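Local coordinates for protein TetR-family transcriptional regulator (Streptomyces coelicolor, PDB 2G7L) that probably binds DNA as a dimeric transcriptional regulator of the TetR family, with an N-terminal helix-turn-helix domain and a helical C-terminal domain, at residues 19-24 with 55-60; 28-33 with 70-74; 74-79 with 99-103; 92-96 with 130-135. One frame throughout, in Å; residues are numbered along the deposited sequence.

Interaction 1: 19-24 with 55-60; sequences LSRRWI and SLYVYV
Tyr59 carries its ring beside its own backbone N (chi1 -58°), turned to the start of helix 21-35, and Arg21 sends CG anti to N (chi1 -173°) on an extended chain that runs past the ring to the Tyr59 backbone. The ring is covered on both faces: the backbone of Ser20 and Arg21 lies over one, with Ser20 C above the ring centre, and Val58 CG2 sits 4.0 Å above the opposite one. The Ile24 and Tyr59 side chains cross at about a right angle, with Ile24 CD1 3.3 Å from Tyr59 CD1. Leu19 adds CG at 4.1 Å from Tyr59 CE1 and turns CD2 to Ser55 CB at 3.6 Å. The polar link is modest: Arg21 NH2 reaches Tyr59 O at 2.9 Å, the carbonyl oxygen lying at the guanidinium edge and in its plane, but the bond is weak because the angle at hydrogen is 126°. Replacing Tyr59 by an alanine would probably open a gap between Ile24, Leu19 and the Ser20 backbone, leaving the helix start without its aromatic cover. Ser20 is the N-cap of that helix, its OG accepting from Trp23 N at 3.2 Å. Ile24 and Leu56 also touch Leu45 of helix 42-48, placing the contact in the three-helix core of a TetR-type helix-turn-helix domain, where helix 53-56 probably holds the place of the DNA-recognition helix in TetR relatives.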
loop_
_atom_site.group_PDB
_atom_site.type_symbol
_atom_site.label_atom_id
_atom_site.label_comp_id
_atom_site.label_asym_id
_atom_site.label_seq_id
_atom_site.Cartn_x
_atom_site.Cartn_y
_atom_site.Cartn_z
ATOM N N LEU A 19 -2.367 34.942 0.863
ATOM C CA LEU A 19 -1.976 33.545 0.848
ATOM C C LEU A 19 -3.211 32.755 0.465
ATOM O O LEU A 19 -4.291 33.015 1.003
ATOM C CB LEU A 19 -1.522 33.137 2.244
ATOM C CG LEU A 19 -0.495 32.034 2.509
ATOM C CD1 LEU A 19 0.650 31.891 1.454
ATOM C CD2 LEU A 19 0.072 32.228 3.903
ATOM N N SER A 20 -3.080 31.807 -0.463
ATOM C CA SER A 20 -4.200 30.891 -0.750
ATOM C C SER A 20 -3.710 29.455 -0.830
ATOM O O SER A 20 -2.503 29.218 -0.979
ATOM C CB SER A 20 -4.925 31.284 -2.041
ATOM O OG SER A 20 -4.037 31.237 -3.152
ATOM N N ARG A 21 -4.648 28.503 -0.766
ATOM C CA ARG A 21 -4.329 27.111 -0.996
ATOM C C ARG A 21 -3.736 26.943 -2.404
ATOM O O ARG A 21 -2.697 26.290 -2.560
ATOM C CB ARG A 21 -5.557 26.224 -0.797
ATOM C CG ARG A 21 -5.182 24.724 -0.876
ATOM C CD ARG A 21 -6.240 23.759 -0.423
ATOM N NE ARG A 21 -5.930 22.415 -0.933
ATOM C CZ ARG A 21 -5.407 21.427 -0.205
ATOM N NH1 ARG A 21 -5.148 20.238 -0.748
ATOM N NH2 ARG A 21 -5.161 21.612 1.068
ATOM N N ARG A 22 -4.379 27.531 -3.424
ATOM C CA ARG A 22 -3.900 27.364 -4.789
ATOM C C ARG A 22 -2.433 27.808 -4.911
ATOM O O ARG A 22 -1.628 27.147 -5.553
ATOM C CB ARG A 22 -4.757 28.158 -5.772
ATOM C CG ARG A 22 -4.192 28.078 -7.233
ATOM C CD ARG A 22 -4.582 29.261 -8.141
ATOM N NE ARG A 22 -4.175 30.535 -7.573
ATOM C CZ ARG A 22 -2.944 31.034 -7.656
ATOM N NH1 ARG A 22 -1.964 30.374 -8.288
ATOM N NH2 ARG A 22 -2.702 32.196 -7.081
ATOM N N TRP A 23 -2.101 28.968 -4.345
ATOM C CA TRP A 23 -0.753 29.526 -4.495
ATOM C C TRP A 23 0.296 28.650 -3.825
ATOM O O TRP A 23 1.362 28.368 -4.387
ATOM C CB TRP A 23 -0.702 30.964 -3.951
ATOM C CG TRP A 23 0.655 31.691 -4.063
ATOM C CD1 TRP A 23 1.705 31.442 -4.944
ATOM C CD2 TRP A 23 1.067 32.796 -3.263
ATOM N NE1 TRP A 23 2.738 32.324 -4.713
ATOM C CE2 TRP A 23 2.367 33.160 -3.680
ATOM C CE3 TRP A 23 0.452 33.521 -2.221
ATOM C CZ2 TRP A 23 3.061 34.248 -3.102
ATOM C CZ3 TRP A 23 1.146 34.611 -1.657
ATOM C CH2 TRP A 23 2.434 34.946 -2.104
ATOM N N ILE A 24 -0.027 28.226 -2.613
ATOM C CA ILE A 24 0.836 27.306 -1.822
ATOM C C ILE A 24 1.153 26.044 -2.581
ATOM O O ILE A 24 2.339 25.595 -2.653
ATOM C CB ILE A 24 0.143 26.973 -0.490
ATOM C CG1 ILE A 24 0.080 28.238 0.366
ATOM C CG2 ILE A 24 0.838 25.758 0.237
ATOM C CD1 ILE A 24 -0.967 28.191 1.492
ATOM N N SER A 55 1.044 29.808 9.131
ATOM C CA SER A 55 0.173 30.328 8.085
ATOM C C SER A 55 -0.229 29.274 7.069
ATOM O O SER A 55 -1.359 29.244 6.628
ATOM C CB SER A 55 0.875 31.459 7.354
ATOM O OG SER A 55 1.398 32.356 8.290
ATOM N N LEU A 56 0.711 28.416 6.705
ATOM C CA LEU A 56 0.477 27.391 5.700
ATOM C C LEU A 56 -0.399 26.283 6.230
ATOM O O LEU A 56 -1.076 25.632 5.457
ATOM C CB LEU A 56 1.795 26.792 5.235
ATOM C CG LEU A 56 2.902 27.688 4.721
ATOM C CD1 LEU A 56 4.001 26.813 4.206
ATOM C CD2 LEU A 56 2.388 28.604 3.657
ATOM N N TYR A 57 -0.383 26.078 7.546
ATOM C CA TYR A 57 -1.043 24.923 8.179
ATOM C C TYR A 57 -2.541 25.019 8.188
ATOM O O TYR A 57 -3.223 24.025 8.382
ATOM C CB TYR A 57 -0.543 24.679 9.628
ATOM C CG TYR A 57 0.814 24.009 9.729
ATOM C CD1 TYR A 57 1.798 24.500 10.594
ATOM C CD2 TYR A 57 1.114 22.908 8.957
ATOM C CE1 TYR A 57 3.063 23.899 10.675
ATOM C CE2 TYR A 57 2.349 22.290 9.025
ATOM C CZ TYR A 57 3.330 22.778 9.885
ATOM O OH TYR A 57 4.552 22.133 9.948
ATOM N N VAL A 58 -3.059 26.212 7.989
ATOM C CA VAL A 58 -4.490 26.383 7.865
ATOM C C VAL A 58 -4.997 25.841 6.516
ATOM O O VAL A 58 -6.141 25.398 6.412
ATOM C CB VAL A 58 -4.921 27.864 8.137
ATOM C CG1 VAL A 58 -3.729 28.760 8.244
ATOM C CG2 VAL A 58 -5.910 28.385 7.090
ATOM N N TYR A 59 -4.133 25.868 5.502
ATOM C CA TYR A 59 -4.435 25.367 4.142
ATOM C C TYR A 59 -4.057 23.894 3.996
ATOM O O TYR A 59 -4.885 23.083 3.604
ATOM C CB TYR A 59 -3.755 26.238 3.083
ATOM C CG TYR A 59 -4.190 27.671 3.208
ATOM C CD1 TYR A 59 -3.341 28.630 3.748
ATOM C CD2 TYR A 59 -5.483 28.072 2.833
ATOM C CE1 TYR A 59 -3.737 29.946 3.895
ATOM C CE2 TYR A 59 -5.893 29.404 2.971
ATOM C CZ TYR A 59 -5.013 30.332 3.508
ATOM O OH TYR A 59 -5.391 31.663 3.672
ATOM N N VAL A 60 -2.824 23.549 4.347
ATOM C CA VAL A 60 -2.349 22.168 4.300
ATOM C C VAL A 60 -1.845 21.751 5.692
ATOM O O VAL A 60 -0.896 22.341 6.222
ATOM C CB VAL A 60 -1.315 21.904 3.095
ATOM C CG1 VAL A 60 -0.575 23.145 2.710
ATOM C CG2 VAL A 60 -0.349 20.852 3.419
#

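Interaction 2: 28-33 with 70-74; sequences AVALMR and VLDAL
The Arg33 guanidinium, the flat group of this contact, meets Leu74 CD2 obliquely; NH2 is 3.3 Å from that methyl. The two side chains slide past each other in opposite directions. The contact is between a charged group and a methyl, with no hydrogen bond across the segments. Next to it, selenomethionine Met32 bends at its last torsion (chi3 107°), and its CE meets Leu74 CD2 tip to tip at 3.8 Å, while its SE lies 3.9 Å from Val70 CG1. Val70 uses separate branches for Met32 and Ala28, since its CG2 packs on Ala28 CB at 3.6 Å. Val29 turns CG2 to Ala73 CB, 3.8 Å away. The small side chains of Ala28 and Ala73 let valine methyls pack directly against their CB atoms, although the segment axes stay 10.4 Å apart. The segments 28-33 and 70-74, of helices 21-35 and 63-74, cross at 83°. Around them, Ala28 also touches Leu45 of helix 42-48, Met32 touches His107, and Leu74 rests on Leu110 of helix 108-116 and Val103 of helix 89-106, so helix 63-74 packs on the DNA-binding domain and on the C-terminal domain.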
loop_
_atom_site.group_PDB
_atom_site.type_symbol
_atom_site.label_atom_id
_atom_site.label_comp_id
_atom_site.label_asym_id
_atom_site.label_seq_id
_atom_site.Cartn_x
_atom_site.Cartn_y
_atom_site.Cartn_z
ATOM N N ALA A 28 4.616 24.539 -4.198
ATOM C CA ALA A 28 5.073 23.162 -3.916
ATOM C C ALA A 28 5.396 22.433 -5.204
ATOM O O ALA A 28 6.402 21.760 -5.270
ATOM C CB ALA A 28 4.031 22.387 -3.120
ATOM N N VAL A 29 4.539 22.570 -6.223
ATOM C CA VAL A 29 4.728 21.871 -7.475
ATOM C C VAL A 29 6.005 22.341 -8.138
ATOM O O VAL A 29 6.814 21.519 -8.616
ATOM C CB VAL A 29 3.534 22.069 -8.450
ATOM C CG1 VAL A 29 3.877 21.495 -9.859
ATOM C CG2 VAL A 29 2.244 21.368 -7.932
ATOM N N ALA A 30 6.167 23.673 -8.223
ATOM C CA ALA A 30 7.355 24.282 -8.815
ATOM C C ALA A 30 8.596 23.896 -8.039
ATOM O O ALA A 30 9.579 23.542 -8.639
ATOM C CB ALA A 30 7.197 25.876 -8.877
ATOM N N LEU A 31 8.543 23.957 -6.711
ATOM C CA LEU A 31 9.665 23.476 -5.868
ATOM C C LEU A 31 10.096 22.005 -6.145
ATOM O O LEU A 31 11.307 21.715 -6.219
ATOM C CB LEU A 31 9.322 23.649 -4.404
ATOM C CG LEU A 31 10.461 23.579 -3.419
ATOM C CD1 LEU A 31 11.611 24.503 -3.845
ATOM C CD2 LEU A 31 9.861 23.996 -2.096
HETATM N N MSE A 32 9.121 21.104 -6.363
HETATM C CA MSE A 32 9.416 19.706 -6.675
HETATM C C MSE A 32 10.158 19.519 -8.011
HETATM O O MSE A 32 11.141 18.809 -8.075
HETATM C CB MSE A 32 8.139 18.872 -6.686
HETATM C CG MSE A 32 8.298 17.540 -7.480
HETATM SE SE MSE A 32 6.627 16.649 -7.581
HETATM C CE MSE A 32 6.419 17.110 -9.502
ATOM N N ARG A 33 9.629 20.106 -9.072
ATOM C CA ARG A 33 10.245 20.102 -10.393
ATOM C C ARG A 33 11.681 20.685 -10.445
ATOM O O ARG A 33 12.503 20.248 -11.244
ATOM C CB ARG A 33 9.370 20.942 -11.321
ATOM C CG ARG A 33 7.932 20.593 -11.257
ATOM C CD ARG A 33 7.579 19.890 -12.489
ATOM N NE ARG A 33 6.144 19.772 -12.694
ATOM C CZ ARG A 33 5.513 18.616 -12.903
ATOM N NH1 ARG A 33 6.204 17.439 -12.900
ATOM N NH2 ARG A 33 4.186 18.634 -13.120
ATOM N N VAL A 70 -0.018 18.043 -4.028
ATOM C CA VAL A 70 0.872 17.968 -5.181
ATOM C C VAL A 70 0.502 16.795 -6.072
ATOM O O VAL A 70 0.629 16.855 -7.312
ATOM C CB VAL A 70 2.340 17.820 -4.739
ATOM C CG1 VAL A 70 3.236 17.559 -5.918
ATOM C CG2 VAL A 70 2.797 19.124 -3.941
ATOM N N LEU A 71 0.121 15.669 -5.452
ATOM C CA LEU A 71 -0.314 14.525 -6.288
ATOM C C LEU A 71 -1.551 14.908 -7.009
ATOM O O LEU A 71 -1.667 14.632 -8.220
ATOM C CB LEU A 71 -0.536 13.227 -5.469
ATOM C CG LEU A 71 -0.989 12.009 -6.281
ATOM C CD1 LEU A 71 0.016 11.719 -7.372
ATOM C CD2 LEU A 71 -1.166 10.814 -5.316
ATOM N N ASP A 72 -2.495 15.532 -6.310
ATOM C CA ASP A 72 -3.707 15.977 -7.006
ATOM C C ASP A 72 -3.431 16.812 -8.261
ATOM O O ASP A 72 -3.911 16.505 -9.357
ATOM C CB ASP A 72 -4.681 16.671 -6.081
ATOM C CG ASP A 72 -6.070 16.804 -6.709
ATOM O OD1 ASP A 72 -6.188 17.595 -7.654
ATOM O OD2 ASP A 72 -7.056 16.169 -6.262
ATOM N N ALA A 73 -2.583 17.817 -8.122
ATOM C CA ALA A 73 -2.151 18.625 -9.245
ATOM C C ALA A 73 -1.709 17.742 -10.415
ATOM O O ALA A 73 -2.158 17.937 -11.549
ATOM C CB ALA A 73 -0.971 19.557 -8.795
ATOM N N LEU A 74 -0.845 16.766 -10.135
ATOM C CA LEU A 74 -0.210 15.917 -11.185
ATOM C C LEU A 74 -1.206 14.981 -11.894
ATOM O O LEU A 74 -0.958 14.487 -13.004
ATOM C CB LEU A 74 0.955 15.104 -10.575
ATOM C CG LEU A 74 2.171 15.926 -10.109
ATOM C CD1 LEU A 74 2.892 15.257 -8.986
ATOM C CD2 LEU A 74 3.167 16.149 -11.262
#

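Interaction 3: 74-79 with 99-103; sequences LLGEVD and SYTLV
Leu74 places CB 4.1 Å from Val103 CG2, where helix 63-74, which links the two domains as in TetR relatives, gives way to a type I beta turn running from Leu74 to Glu77. This turn and the residues after it lie along helix 89-106 of the C-terminal domain. Next in sequence, Leu75 brings CD1 to Val103 CG2 at 3.6 Å, the two side chains crossing at about a right angle, and its CD2 comes to the edge of the Tyr100 ring, 4.2 Å from CE1. Tyr100 is fixed at its far end by a hydrogen bond between Tyr100 OH and Thr157 OG1, which ties this helix to helix 142-161. Glu77, extended beyond CG, slides past Val103 in the opposite direction and brings its OE1 to 2.7 Å from Leu74 O, close enough that the acid group probably holds a proton. Val78 meets the same valine, its CG1 4.0 Å from Val103 CG1. Val103 is therefore the shared partner of four residues, and an alanine in its place would probably open a gap between Leu75 and Val78 and remove the methyls that the turn packs on. Val78 also turns CG2 to Ser99 OG, 3.7 Å away. Finally, Asp79 OD2 lies 3.7 Å from the same Ser99 OG, a hydroxyl weakly hydrogen-bonded to Ala95 O and Val96 O.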
loop_
_atom_site.group_PDB
_atom_site.type_symbol
_atom_site.label_atom_id
_atom_site.label_comp_id
_atom_site.label_asym_id
_atom_site.label_seq_id
_atom_site.Cartn_x
_atom_site.Cartn_y
_atom_site.Cartn_z
ATOM N N LEU A 74 -0.845 16.766 -10.135
ATOM C CA LEU A 74 -0.210 15.917 -11.185
ATOM C C LEU A 74 -1.206 14.981 -11.894
ATOM O O LEU A 74 -0.958 14.487 -13.004
ATOM C CB LEU A 74 0.955 15.104 -10.575
ATOM C CG LEU A 74 2.171 15.926 -10.109
ATOM C CD1 LEU A 74 2.892 15.257 -8.986
ATOM C CD2 LEU A 74 3.167 16.149 -11.262
ATOM N N LEU A 75 -2.361 14.804 -11.262
ATOM C CA LEU A 75 -3.448 13.946 -11.769
ATOM C C LEU A 75 -4.354 14.644 -12.782
ATOM O O LEU A 75 -5.297 14.034 -13.290
ATOM C CB LEU A 75 -4.314 13.428 -10.596
ATOM C CG LEU A 75 -4.007 12.045 -10.003
ATOM C CD1 LEU A 75 -2.620 11.568 -10.337
ATOM C CD2 LEU A 75 -4.268 11.996 -8.509
ATOM N N GLY A 76 -4.105 15.937 -13.043
ATOM C CA GLY A 76 -4.799 16.638 -14.113
ATOM C C GLY A 76 -4.310 16.145 -15.470
ATOM O O GLY A 76 -4.980 16.351 -16.499
ATOM N N GLU A 77 -3.151 15.496 -15.487
ATOM C CA GLU A 77 -2.602 14.981 -16.742
ATOM C C GLU A 77 -3.372 13.727 -17.229
ATOM O O GLU A 77 -3.691 13.625 -18.428
ATOM C CB GLU A 77 -1.077 14.756 -16.656
ATOM C CG GLU A 77 -0.638 13.441 -15.960
ATOM C CD GLU A 77 0.869 13.394 -15.606
ATOM O OE1 GLU A 77 1.258 13.916 -14.499
ATOM O OE2 GLU A 77 1.643 12.788 -16.417
ATOM N N VAL A 78 -3.693 12.807 -16.309
ATOM C CA VAL A 78 -4.465 11.581 -16.646
ATOM C C VAL A 78 -5.766 11.768 -17.481
ATOM O O VAL A 78 -6.573 12.694 -17.254
ATOM C CB VAL A 78 -4.603 10.521 -15.429
ATOM C CG1 VAL A 78 -4.232 11.100 -14.080
ATOM C CG2 VAL A 78 -5.990 9.840 -15.379
ATOM N N ASP A 79 -5.906 10.863 -18.460
ATOM C CA ASP A 79 -6.989 10.836 -19.464
ATOM C C ASP A 79 -8.276 10.193 -18.933
ATOM O O ASP A 79 -8.371 8.965 -18.813
ATOM C CB ASP A 79 -6.540 10.080 -20.737
ATOM C CG ASP A 79 -5.015 9.736 -20.759
ATOM O OD1 ASP A 79 -4.548 9.226 -21.820
ATOM O OD2 ASP A 79 -4.278 9.951 -19.756
ATOM N N SER A 99 -3.009 4.839 -16.334
ATOM C CA SER A 99 -2.423 6.162 -16.354
ATOM C C SER A 99 -2.335 6.739 -14.974
ATOM O O SER A 99 -1.330 7.354 -14.686
ATOM C CB SER A 99 -3.054 7.110 -17.402
ATOM O OG SER A 99 -4.457 7.166 -17.341
ATOM N N TYR A 100 -3.308 6.503 -14.090
ATOM C CA TYR A 100 -3.097 6.823 -12.672
ATOM C C TYR A 100 -1.815 6.200 -12.164
ATOM O O TYR A 100 -0.938 6.896 -11.627
ATOM C CB TYR A 100 -4.276 6.370 -11.848
ATOM C CG TYR A 100 -4.114 6.478 -10.349
ATOM C CD1 TYR A 100 -4.235 7.713 -9.706
ATOM C CD2 TYR A 100 -3.916 5.324 -9.539
ATOM C CE1 TYR A 100 -4.131 7.838 -8.322
ATOM C CE2 TYR A 100 -3.839 5.442 -8.139
ATOM C CZ TYR A 100 -3.937 6.702 -7.544
ATOM O OH TYR A 100 -3.861 6.865 -6.185
ATOM N N THR A 101 -1.655 4.893 -12.388
ATOM C CA THR A 101 -0.477 4.148 -11.935
ATOM C C THR A 101 0.848 4.699 -12.500
ATOM O O THR A 101 1.835 4.781 -11.788
ATOM C CB THR A 101 -0.606 2.618 -12.264
ATOM O OG1 THR A 101 -1.763 2.098 -11.608
ATOM C CG2 THR A 101 0.587 1.852 -11.743
ATOM N N LEU A 102 0.845 5.054 -13.781
ATOM C CA LEU A 102 2.027 5.625 -14.422
ATOM C C LEU A 102 2.406 6.982 -13.816
ATOM O O LEU A 102 3.572 7.267 -13.693
ATOM C CB LEU A 102 1.788 5.769 -15.932
ATOM C CG LEU A 102 1.873 4.419 -16.667
ATOM C CD1 LEU A 102 1.177 4.511 -18.010
ATOM C CD2 LEU A 102 3.307 3.889 -16.802
ATOM N N VAL A 103 1.445 7.796 -13.400
ATOM C CA VAL A 103 1.871 8.980 -12.624
ATOM C C VAL A 103 2.476 8.627 -11.275
ATOM O O VAL A 103 3.483 9.169 -10.909
ATOM C CB VAL A 103 0.912 10.255 -12.647
ATOM C CG1 VAL A 103 -0.423 10.035 -13.330
ATOM C CG2 VAL A 103 0.828 11.039 -11.308
#

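Interaction 4: 92-96 with 130-135; sequences QLRAV and RVLELL
Leu134 faces segment 92-96 of helix 89-106 and reaches into it from CB outward: CB lies 4.0 Å from Leu93 CG, CD1 meets the opposing backbone at Leu93 N (3.3 Å) and also packs on Val96 CG1, and CD2 lies near Gln92 CB. Its chi1 of -71° sets CG anti to the carbonyl carbon, which carries both methyls across the interface. Leu93 answers with a split grip: its CD2 meets Val131 CG1 at 3.7 Å, with the side chains at about a right angle, and its CD1 meets Leu135 CD1. One turn on, Val96 CG2 packs on Val131 CG2 at 3.8 Å. The helix segments run nearly antiparallel, 159° apart, with their axes 9.6 Å from each other. Toward the partly exposed margin, Gln92 OE1 comes to the edge of the Arg130 guanidinium, in its plane, and accepts from NH2 at 3.3 Å; the bond is weak (angle 129° at hydrogen), and the amide and guanidinium planes are steeply inclined. Leu134 CD2 underlies one face of that guanidinium, while Arg130 NH1 holds a salt bridge to Glu133 OE1, which also pairs with Arg137. Behind the interface Val131 and Leu135 rest on Val149 of helix 142-161. The chemistry implies an apolar interlock of branched side chains; the weak polar pair at its margin probably adds little, and the arginine is also held by Glu133.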
loop_
_atom_site.group_PDB
_atom_site.type_symbol
_atom_site.label_atom_id
_atom_site.label_comp_id
_atom_site.label_asym_id
_atom_site.label_seq_id
_atom_site.Cartn_x
_atom_site.Cartn_y
_atom_site.Cartn_z
ATOM N N GLN A 92 -11.623 0.370 -20.729
ATOM C CA GLN A 92 -11.431 1.789 -20.460
ATOM C C GLN A 92 -11.095 2.017 -18.983
ATOM O O GLN A 92 -10.238 2.813 -18.689
ATOM C CB GLN A 92 -12.710 2.552 -20.763
ATOM C CG GLN A 92 -13.016 2.850 -22.265
ATOM C CD GLN A 92 -14.412 3.435 -22.420
ATOM O OE1 GLN A 92 -14.584 4.660 -22.555
ATOM N NE2 GLN A 92 -15.422 2.571 -22.351
ATOM N N LEU A 93 -11.786 1.334 -18.066
ATOM C CA LEU A 93 -11.333 1.211 -16.639
ATOM C C LEU A 93 -9.851 0.859 -16.537
ATOM O O LEU A 93 -9.064 1.528 -15.878
ATOM C CB LEU A 93 -12.156 0.159 -15.874
ATOM C CG LEU A 93 -12.706 0.462 -14.465
ATOM C CD1 LEU A 93 -12.759 -0.791 -13.712
ATOM C CD2 LEU A 93 -12.008 1.541 -13.645
ATOM N N ARG A 94 -9.451 -0.202 -17.208
ATOM C CA ARG A 94 -8.064 -0.568 -17.136
ATOM C C ARG A 94 -7.156 0.591 -17.611
ATOM O O ARG A 94 -6.067 0.838 -17.019
ATOM C CB ARG A 94 -7.795 -1.832 -17.960
ATOM C CG ARG A 94 -6.384 -2.401 -17.703
ATOM C CD ARG A 94 -5.912 -3.451 -18.737
ATOM N NE ARG A 94 -6.681 -4.722 -18.697
ATOM C CZ ARG A 94 -6.371 -5.812 -17.987
ATOM N NH1 ARG A 94 -5.324 -5.826 -17.164
ATOM N NH2 ARG A 94 -7.134 -6.898 -18.081
ATOM N N ALA A 95 -7.553 1.261 -18.711
ATOM C CA ALA A 95 -6.761 2.435 -19.187
ATOM C C ALA A 95 -6.670 3.580 -18.160
ATOM O O ALA A 95 -5.574 4.086 -17.887
ATOM C CB ALA A 95 -7.248 2.946 -20.578
ATOM N N VAL A 96 -7.761 3.982 -17.531
ATOM C CA VAL A 96 -7.563 5.029 -16.540
ATOM C C VAL A 96 -6.676 4.608 -15.360
ATOM O O VAL A 96 -5.817 5.357 -14.920
ATOM C CB VAL A 96 -8.834 5.909 -16.201
ATOM C CG1 VAL A 96 -10.002 5.603 -17.129
ATOM C CG2 VAL A 96 -9.199 5.962 -14.730
ATOM N N ARG A 130 -15.020 9.107 -12.504
ATOM C CA ARG A 130 -14.849 8.361 -13.696
ATOM C C ARG A 130 -14.635 6.842 -13.458
ATOM O O ARG A 130 -15.069 6.010 -14.247
ATOM C CB ARG A 130 -13.603 8.910 -14.382
ATOM C CG ARG A 130 -13.238 8.206 -15.721
ATOM C CD ARG A 130 -14.416 8.353 -16.770
ATOM N NE ARG A 130 -13.995 7.833 -18.074
ATOM C CZ ARG A 130 -14.836 7.418 -19.027
ATOM N NH1 ARG A 130 -16.170 7.430 -18.823
ATOM N NH2 ARG A 130 -14.319 6.949 -20.154
ATOM N N VAL A 131 -13.902 6.478 -12.412
ATOM C CA VAL A 131 -13.605 5.066 -12.162
ATOM C C VAL A 131 -14.894 4.480 -11.755
ATOM O O VAL A 131 -15.226 3.387 -12.167
ATOM C CB VAL A 131 -12.566 4.916 -11.043
ATOM C CG1 VAL A 131 -12.538 3.450 -10.537
ATOM C CG2 VAL A 131 -11.265 5.249 -11.581
ATOM N N LEU A 132 -15.661 5.243 -10.972
ATOM C CA LEU A 132 -16.926 4.766 -10.479
ATOM C C LEU A 132 -17.952 4.538 -11.631
ATOM O O LEU A 132 -18.696 3.524 -11.655
ATOM C CB LEU A 132 -17.498 5.793 -9.525
ATOM C CG LEU A 132 -17.177 5.845 -8.052
ATOM C CD1 LEU A 132 -17.723 7.154 -7.419
ATOM C CD2 LEU A 132 -17.815 4.704 -7.356
ATOM N N GLU A 133 -17.967 5.495 -12.564
ATOM C CA GLU A 133 -18.843 5.473 -13.740
ATOM C C GLU A 133 -18.628 4.202 -14.553
ATOM O O GLU A 133 -19.567 3.512 -14.920
ATOM C CB GLU A 133 -18.446 6.673 -14.627
ATOM C CG GLU A 133 -19.499 7.163 -15.604
ATOM C CD GLU A 133 -18.890 8.123 -16.651
ATOM O OE1 GLU A 133 -19.219 7.933 -17.849
ATOM O OE2 GLU A 133 -18.044 9.012 -16.309
ATOM N N LEU A 134 -17.373 3.972 -14.898
ATOM C CA LEU A 134 -16.957 2.804 -15.664
ATOM C C LEU A 134 -17.247 1.502 -14.897
ATOM O O LEU A 134 -17.881 0.569 -15.406
ATOM C CB LEU A 134 -15.472 2.921 -15.976
ATOM C CG LEU A 134 -15.094 3.979 -17.005
ATOM C CD1 LEU A 134 -13.602 4.013 -17.259
ATOM C CD2 LEU A 134 -15.771 3.714 -18.383
ATOM N N LEU A 135 -16.783 1.426 -13.659
ATOM C CA LEU A 135 -16.998 0.195 -12.919
ATOM C C LEU A 135 -18.468 -0.150 -12.813
ATOM O O LEU A 135 -18.862 -1.316 -12.808
ATOM C CB LEU A 135 -16.327 0.247 -11.512
ATOM C CG LEU A 135 -16.314 -1.102 -10.754
ATOM C CD1 LEU A 135 -15.659 -2.310 -11.570
ATOM C CD2 LEU A 135 -15.727 -0.950 -9.358
#

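The four contacts trace a path from the DNA-binding domain into the C-terminal domain. Interactions 1 and 2 share helix 21-35, have centres 14 Å apart and alternate their segments along the chain. Interactions 2 and 3 share Leu74 and touch further through Leu71 and Val103, with centres 13 Å apart. Interactions 3 and 4 share helix 89-106, again with centres 13 Å apart and with alternating segments. The two pairs lie in series, interactions 1 and 2 closing before 3 and 4 open. The ends of the path, interactions 1 and 4, are 32 Å apart between centres and do not touch. Helix 63-74 thus joins the domains, consistent with the coupling of ligand and DNA binding in TetR relatives.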